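Local atomic coordinates of inorganic pyrophosphatase (PDB entry 3LD3), a protein that probably catalyses the magnesium-dependent hydrolysis of inorganic pyrophosphate to two phosphate ions, working as a homohexamer. Residues A[93-98]-A[107-112]. Numbering follows the deposited sequence.
Sequences VLVLAR and ICVRPV
Val-95 turns CG1 anti to its own backbone N (chi1 -179°), while Val-109, at chi1 -52°, sets its CG1 opposite the carbonyl carbon; these two rotations bring the valines together tip to tip. CG1 of Val-95 meets CG1 of Val-109 at 3.6 Å, a close methyl-to-methyl contact. The second methyl of Val-95 joins in as well: its CG2 lies 3.9 Å from CG1 of Val-109, which therefore sits against both branches of its partner. Ile-107, two residues earlier on the same strand and facing the same way, extends its chain so that the terminal CD1 comes within 4.4 Å of CG1 of Val-95, a looser touch than that of Val-109.

The strands here are not hydrogen-bonded neighbours: the CA atoms of Val-95 and Val-109 stand 7.4 Å apart. Strand 92-95 pairs instead with strands 76-79 and 122-131, and strand 106-119 with 37-41, 122-131 and 172-179. Since 37-41 also pairs with 76-79, the strands close into the beta barrel known for the PPase family, where 92-95 and 106-119 both border 122-131 and the buried valines face each other across the interior. Val-39 touches both valines and Ala-129 packs on Val-109. Phe-66 of a neighbouring subunit reaches Ile-107. The side chain of Val-95 is about 7 Å from that of Tyr-77, a predicted substrate-binding residue.

Only aliphatic carbons meet across this buried contact, so it depends on dispersion and the exclusion of water, with the backbone pairing of each strand left to other strands.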
loop_
_atom_site.group_PDB
_atom_site.type_symbol
_atom_site.label_atom_id
_atom_site.label_comp_id
_atom_site.label_asym_id
_atom_site.label_seq_id
_atom_site.Cartn_x
_atom_site.Cartn_y
_atom_site.Cartn_z
ATOM N N VAL A 93 12.646 -3.353 21.493
ATOM C CA VAL A 93 12.024 -2.054 21.581
ATOM C C VAL A 93 10.875 -1.914 20.583
ATOM O O VAL A 93 11.035 -2.195 19.376
ATOM C CB VAL A 93 13.057 -0.921 21.322
ATOM C CG1 VAL A 93 12.444 0.484 21.609
ATOM C CG2 VAL A 93 14.318 -1.134 22.176
ATOM N N LEU A 94 9.763 -1.395 21.091
ATOM C CA LEU A 94 8.648 -0.903 20.318
ATOM C C LEU A 94 8.855 0.595 20.089
ATOM O O LEU A 94 8.908 1.395 21.029
ATOM C CB LEU A 94 7.333 -1.119 21.074
ATOM C CG LEU A 94 6.930 -2.600 21.261
ATOM C CD1 LEU A 94 6.118 -2.798 22.593
ATOM C CD2 LEU A 94 6.191 -3.074 20.068
ATOM N N VAL A 95 8.989 0.980 18.829
ATOM C CA VAL A 95 9.207 2.398 18.476
ATOM C C VAL A 95 7.943 2.973 17.825
ATOM O O VAL A 95 7.595 2.646 16.695
ATOM C CB VAL A 95 10.428 2.562 17.520
ATOM C CG1 VAL A 95 10.638 4.045 17.199
ATOM C CG2 VAL A 95 11.657 1.965 18.104
ATOM N N LEU A 96 7.221 3.802 18.562
ATOM C CA LEU A 96 6.057 4.477 18.043
ATOM C C LEU A 96 6.538 5.589 17.146
ATOM O O LEU A 96 7.430 6.324 17.533
ATOM C CB LEU A 96 5.209 5.043 19.198
ATOM C CG LEU A 96 3.975 5.847 18.773
ATOM C CD1 LEU A 96 2.965 5.052 17.946
ATOM C CD2 LEU A 96 3.361 6.440 20.074
ATOM N N ALA A 97 5.997 5.700 15.938
ATOM C CA ALA A 97 6.339 6.784 14.998
ATOM C C ALA A 97 5.148 7.162 14.142
ATOM O O ALA A 97 4.136 6.456 14.131
ATOM C CB ALA A 97 7.539 6.400 14.101
ATOM N N ARG A 98 5.247 8.276 13.416
ATOM C CA ARG A 98 4.130 8.766 12.618
ATOM C C ARG A 98 3.909 7.924 11.371
ATOM O O ARG A 98 2.796 7.869 10.837
ATOM C CB ARG A 98 4.309 10.244 12.248
ATOM C CG ARG A 98 4.167 11.191 13.409
ATOM C CD ARG A 98 4.069 12.655 12.959
ATOM N NE ARG A 98 5.278 13.139 12.277
ATOM C CZ ARG A 98 5.330 13.562 11.009
ATOM N NH1 ARG A 98 4.253 13.530 10.225
ATOM N NH2 ARG A 98 6.470 14.001 10.535
ATOM N N ILE A 107 17.134 3.586 13.794
ATOM C CA ILE A 107 16.545 4.852 14.239
ATOM C C ILE A 107 16.971 5.141 15.672
ATOM O O ILE A 107 17.060 4.232 16.491
ATOM C CB ILE A 107 15.001 4.851 14.068
ATOM C CG1 ILE A 107 14.361 6.193 14.478
ATOM C CG2 ILE A 107 14.325 3.675 14.843
ATOM C CD1 ILE A 107 12.870 6.278 14.175
ATOM N N CYS A 108 17.252 6.417 15.934
ATOM C CA CYS A 108 17.622 6.938 17.238
ATOM C C CYS A 108 16.357 7.308 18.011
ATOM O O CYS A 108 15.521 8.109 17.556
ATOM C CB CYS A 108 18.574 8.124 17.076
ATOM S SG CYS A 108 19.167 8.757 18.661
ATOM N N VAL A 109 16.203 6.705 19.190
ATOM C CA VAL A 109 14.967 6.817 19.942
ATOM C C VAL A 109 15.219 7.118 21.423
ATOM O O VAL A 109 16.311 6.910 21.937
ATOM C CB VAL A 109 14.121 5.517 19.840
ATOM C CG1 VAL A 109 13.944 5.113 18.312
ATOM C CG2 VAL A 109 14.800 4.348 20.618
ATOM N N ARG A 110 14.171 7.627 22.053
ATOM C CA ARG A 110 14.171 7.939 23.473
ATOM C C ARG A 110 13.232 6.960 24.158
ATOM O O ARG A 110 12.050 6.961 23.838
ATOM C CB ARG A 110 13.549 9.307 23.725
ATOM C CG ARG A 110 14.304 10.481 23.351
ATOM C CD ARG A 110 13.658 11.679 24.074
ATOM N NE ARG A 110 12.390 12.145 23.485
ATOM C CZ ARG A 110 11.198 12.085 24.084
ATOM N NH1 ARG A 110 11.046 11.488 25.226
ATOM N NH2 ARG A 110 10.144 12.608 23.500
ATOM N N PRO A 111 13.738 6.123 25.083
ATOM C CA PRO A 111 12.836 5.245 25.858
ATOM C C PRO A 111 11.860 6.031 26.717
ATOM O O PRO A 111 12.261 7.019 27.388
ATOM C CB PRO A 111 13.789 4.449 26.755
ATOM C CG PRO A 111 15.110 4.574 26.109
ATOM C CD PRO A 111 15.140 5.914 25.462
ATOM N N VAL A 112 10.608 5.604 26.729
ATOM C CA VAL A 112 9.582 6.260 27.550
ATOM C C VAL A 112 8.927 5.327 28.574
ATOM O O VAL A 112 8.179 5.796 29.449
ATOM C CB VAL A 112 8.485 6.993 26.719
ATOM C CG1 VAL A 112 9.127 8.078 25.830
ATOM C CG2 VAL A 112 7.572 6.013 25.906
#